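Side-chain contacts in Tautomerase_3 domain-containing protein (Corynebacterium halotolerans YIM 70093 = DSM 44683, PDB 7M58), which belongs to the cis-3-chloroacrylic acid dehalogenase family of the tautomerase superfamily and probably acts as a hydrolase: residues G72-A75 and Q76-T79; L136-E139 and L140-L143. All coordinates share one frame; numbering follows the deposited sequence.

Contact 1 (G72-A75 and Q76-T79); sequences GRTA and QQKT. With SO4 (sulfate ion), chain D.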
loop_
_atom_site.group_PDB
_atom_site.type_symbol
_atom_site.label_atom_id
_atom_site.label_comp_id
_atom_site.label_asym_id
_atom_site.label_seq_id
_atom_site.Cartn_x
_atom_site.Cartn_y
_atom_site.Cartn_z
ATOM N N GLY A 72 -14.069 -7.994 -9.195
ATOM C CA GLY A 72 -15.010 -8.908 -9.820
ATOM C C GLY A 72 -15.741 -9.824 -8.862
ATOM O O GLY A 72 -16.553 -10.647 -9.310
ATOM N N ARG A 73 -15.500 -9.692 -7.562
ATOM C CA ARG A 73 -16.141 -10.513 -6.545
ATOM C C ARG A 73 -17.460 -9.874 -6.128
ATOM O O ARG A 73 -17.646 -8.655 -6.242
ATOM C CB ARG A 73 -15.230 -10.670 -5.319
ATOM C CG ARG A 73 -13.818 -11.159 -5.617
ATOM C CD ARG A 73 -13.567 -12.485 -4.927
ATOM N NE ARG A 73 -12.310 -13.072 -5.344
ATOM C CZ ARG A 73 -12.103 -14.377 -5.441
ATOM N NH1 ARG A 73 -13.075 -15.232 -5.155
ATOM N NH2 ARG A 73 -10.919 -14.825 -5.827
ATOM N N THR A 74 -18.382 -10.710 -5.649
ATOM C CA THR A 74 -19.680 -10.196 -5.249
ATOM C C THR A 74 -19.545 -9.324 -4.010
ATOM O O THR A 74 -18.609 -9.458 -3.218
ATOM C CB THR A 74 -20.665 -11.330 -4.965
ATOM O OG1 THR A 74 -20.328 -11.962 -3.730
ATOM C CG2 THR A 74 -20.647 -12.362 -6.088
ATOM N N ALA A 75 -20.497 -8.405 -3.862
ATOM C CA ALA A 75 -20.551 -7.582 -2.665
ATOM C C ALA A 75 -20.587 -8.449 -1.417
ATOM O O ALA A 75 -19.977 -8.105 -0.398
ATOM C CB ALA A 75 -21.762 -6.652 -2.717
ATOM N N GLN A 76 -21.309 -9.574 -1.468
ATOM C CA GLN A 76 -21.481 -10.356 -0.252
ATOM C C GLN A 76 -20.184 -11.009 0.200
ATOM O O GLN A 76 -19.820 -10.899 1.375
ATOM C CB GLN A 76 -22.556 -11.420 -0.442
ATOM C CG GLN A 76 -22.938 -12.087 0.869
ATOM C CD GLN A 76 -24.207 -12.914 0.779
ATOM O OE1 GLN A 76 -24.580 -13.398 -0.295
ATOM N NE2 GLN A 76 -24.883 -13.078 1.914
ATOM N N GLN A 77 -19.433 -11.639 -0.709
ATOM C CA GLN A 77 -18.198 -12.268 -0.241
ATOM C C GLN A 77 -17.202 -11.215 0.252
ATOM O O GLN A 77 -16.517 -11.434 1.258
ATOM C CB GLN A 77 -17.593 -13.236 -1.282
ATOM C CG GLN A 77 -17.349 -12.761 -2.698
ATOM C CD GLN A 77 -16.915 -13.904 -3.649
ATOM O OE1 GLN A 77 -16.865 -15.076 -3.272
ATOM N NE2 GLN A 77 -16.562 -13.538 -4.874
ATOM N N LYS A 78 -17.142 -10.049 -0.396
ATOM C CA LYS A 78 -16.255 -8.996 0.091
ATOM C C LYS A 78 -16.589 -8.601 1.531
ATOM O O LYS A 78 -15.735 -8.683 2.415
ATOM C CB LYS A 78 -16.333 -7.765 -0.813
ATOM C CG LYS A 78 -15.421 -7.843 -2.028
ATOM C CD LYS A 78 -15.403 -6.522 -2.777
ATOM C CE LYS A 78 -16.283 -6.618 -4.002
ATOM N NZ LYS A 78 -16.592 -5.277 -4.524
ATOM N N THR A 79 -17.841 -8.233 1.799
ATOM C CA THR A 79 -18.156 -7.787 3.156
ATOM C C THR A 79 -18.048 -8.946 4.141
ATOM O O THR A 79 -17.675 -8.760 5.299
ATOM C CB THR A 79 -19.544 -7.156 3.213
ATOM O OG1 THR A 79 -20.485 -8.091 2.677
ATOM C CG2 THR A 79 -19.573 -5.833 2.392
HETATM S S SO4 D . -8.178 -12.779 -4.918
HETATM O O1 SO4 D . -9.385 -12.028 -5.473
HETATM O O2 SO4 D . -7.650 -12.056 -3.717
HETATM O O3 SO4 D . -7.085 -12.901 -5.963
HETATM O O4 SO4 D . -8.566 -14.129 -4.360
#
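The carbonyl oxygen A75 O receives the backbone N-H of T79, with A75 O to T79 N at 3.1 Å and an N-H...O angle of 174°; T79 OG1 lies equally close to it, although its proton may go to Q76 O instead. T74, the residue before A75, is the N-cap of the helix. Its hydroxyl stands between its own backbone N and carbonyl carbon (chi1 73°), from where T74 OG1 accepts Q77 N at 3.2 Å in a nearly straight bond. T74 O in turn takes K78 N at 3.2 Å. The Q77 side chain reaches back at about a right angle to R73, laying its amide against CB and CD of the arginine. K78 bends at chi3, bringing its CE within 3.3 Å of R73 O, while its NZ forms a salt bridge with E106. Beyond Q77, the R73 guanidinium binds a sulfate, probably from the crystallisation liquor: NE donates to sulfate O1 at 3.1 Å, and NH2 makes a weaker bond to the same oxygen. R70 NE and H28 NE2 bond this ion too. R73 thus joins a helix cap to an anion site that may mark a carboxylate-binding pocket, as in cis-3-chloroacrylic acid dehalogenase.

Contact 2 (L136-E139 and L140-L143); sequences LQEE and LSDL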
loop_
_atom_site.group_PDB
_atom_site.type_symbol
_atom_site.label_atom_id
_atom_site.label_comp_id
_atom_site.label_asym_id
_atom_site.label_seq_id
_atom_site.Cartn_x
_atom_site.Cartn_y
_atom_site.Cartn_z
ATOM N N LEU A 136 5.194 -26.685 -12.661
ATOM C CA LEU A 136 4.543 -25.712 -11.791
ATOM C C LEU A 136 3.200 -26.226 -11.304
ATOM O O LEU A 136 2.817 -25.984 -10.154
ATOM C CB LEU A 136 4.370 -24.380 -12.524
ATOM C CG LEU A 136 3.837 -23.217 -11.683
ATOM C CD1 LEU A 136 4.714 -22.960 -10.468
ATOM C CD2 LEU A 136 3.702 -21.944 -12.547
ATOM N N GLN A 137 2.489 -26.973 -12.151
ATOM C CA GLN A 137 1.198 -27.529 -11.758
ATOM C C GLN A 137 1.318 -28.399 -10.519
ATOM O O GLN A 137 0.448 -28.359 -9.634
ATOM C CB GLN A 137 0.589 -28.324 -12.911
ATOM C CG GLN A 137 -0.068 -27.468 -13.961
ATOM C CD GLN A 137 -0.732 -28.281 -15.049
ATOM O OE1 GLN A 137 -0.329 -29.394 -15.347
ATOM N NE2 GLN A 137 -1.779 -27.734 -15.627
ATOM N N GLU A 138 2.374 -29.209 -10.444
ATOM C CA GLU A 138 2.444 -30.178 -9.367
ATOM C C GLU A 138 3.097 -29.632 -8.094
ATOM O O GLU A 138 2.818 -30.140 -7.007
ATOM C CB GLU A 138 3.108 -31.459 -9.875
ATOM C CG GLU A 138 2.272 -32.112 -11.022
ATOM C CD GLU A 138 0.734 -32.232 -10.710
ATOM O OE1 GLU A 138 0.374 -32.944 -9.736
ATOM O OE2 GLU A 138 -0.105 -31.624 -11.444
ATOM N N GLU A 139 3.914 -28.585 -8.169
ATOM C CA GLU A 139 4.309 -27.927 -6.923
ATOM C C GLU A 139 3.130 -27.201 -6.298
ATOM O O GLU A 139 2.945 -27.254 -5.079
ATOM C CB GLU A 139 5.485 -26.958 -7.124
ATOM C CG GLU A 139 6.478 -27.379 -8.178
ATOM C CD GLU A 139 7.518 -26.307 -8.498
ATOM O OE1 GLU A 139 8.667 -26.456 -8.020
ATOM O OE2 GLU A 139 7.204 -25.329 -9.219
ATOM N N LEU A 140 2.328 -26.506 -7.113
ATOM C CA LEU A 140 1.170 -25.794 -6.581
ATOM C C LEU A 140 0.145 -26.743 -5.982
ATOM O O LEU A 140 -0.429 -26.453 -4.927
ATOM C CB LEU A 140 0.511 -24.954 -7.674
ATOM C CG LEU A 140 1.327 -23.822 -8.306
ATOM C CD1 LEU A 140 0.420 -22.912 -9.134
ATOM C CD2 LEU A 140 2.028 -23.022 -7.252
ATOM N N SER A 141 -0.096 -27.884 -6.630
ATOM C CA SER A 141 -1.071 -28.835 -6.106
ATOM C C SER A 141 -0.631 -29.455 -4.791
ATOM O O SER A 141 -1.477 -29.951 -4.045
ATOM C CB SER A 141 -1.345 -29.931 -7.123
ATOM O OG SER A 141 -0.130 -30.504 -7.536
ATOM N N ASP A 142 0.674 -29.472 -4.503
ATOM C CA ASP A 142 1.131 -29.928 -3.193
ATOM C C ASP A 142 0.749 -28.963 -2.069
ATOM O O ASP A 142 0.588 -29.401 -0.922
ATOM C CB ASP A 142 2.639 -30.175 -3.203
ATOM C CG ASP A 142 2.996 -31.573 -3.719
ATOM O OD1 ASP A 142 2.066 -32.348 -4.049
ATOM O OD2 ASP A 142 4.200 -31.912 -3.771
ATOM N N LEU A 143 0.565 -27.678 -2.366
ATOM C CA LEU A 143 0.127 -26.713 -1.360
ATOM C C LEU A 143 -1.387 -26.717 -1.155
ATOM O O LEU A 143 -2.170 -26.709 -2.108
ATOM C CB LEU A 143 0.591 -25.316 -1.760
ATOM C CG LEU A 143 2.032 -25.232 -2.282
ATOM C CD1 LEU A 143 2.348 -23.843 -2.811
ATOM C CD2 LEU A 143 3.027 -25.620 -1.212
#
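The final turns of the C-terminal helix 134-142 bring L136 and L140 together on one face, with the polar side chains of E138 and S141 meeting on another part of its surface. L140 N bonds to L136 O at 3.1 Å, a regular helical link. The L140 side chain runs back over that carbonyl, its CG 3.2 Å from L136 O. CG of L136 is anti to its backbone N (chi1 -174°), which carries the isobutyl group along the helix until CD1 is 4.1 Å from L140 CG. There CD1 of L136 meets the branch point and CD2 of L140 at a slant. S141 OG folds back over the preceding turn, lying 3.1 Å from Q137 O and 3.0 Å from E138 O; its single proton could go to either. Q137 O also accepts the backbone N of S141. The E138 chain doubles over at its second torsion (-48°), which brings OE1 to 3.3 Å from S141 OG. D142 N makes weak bonds to E138 O and E139 O, and L143 N bonds to L140 O at 3.0 Å. On the buried side L140 packs on Y37, Y115 and L132, while L136 packs on E98, and L143 on A54, both of a neighbouring subunit. Q137 NE2 bonds to F129 O, tying this helix to the end of helix 125-129.

In the fold
Contact 1 opens a long helix of the core and contact 2 ends the modelled chain. G72-T79 spans the turn from strand 63-70 into helix 75-92, which crosses over to the parallel neighbouring strand 100-107 as a beta-alpha-beta unit; L136-L143 belongs to a short helix beyond the sheet. Their centres are about 27 Å apart and their nearest atoms about 14 Å. Contact 2 lies in a terminal helix that does not reach the sulfate of contact 1. That ion, also held by R70 and H28, probably marks the active-site pocket. Both contacts reach other subunits of the trimer: T79 packs on L118 of the second copy, while contact 2 faces the third.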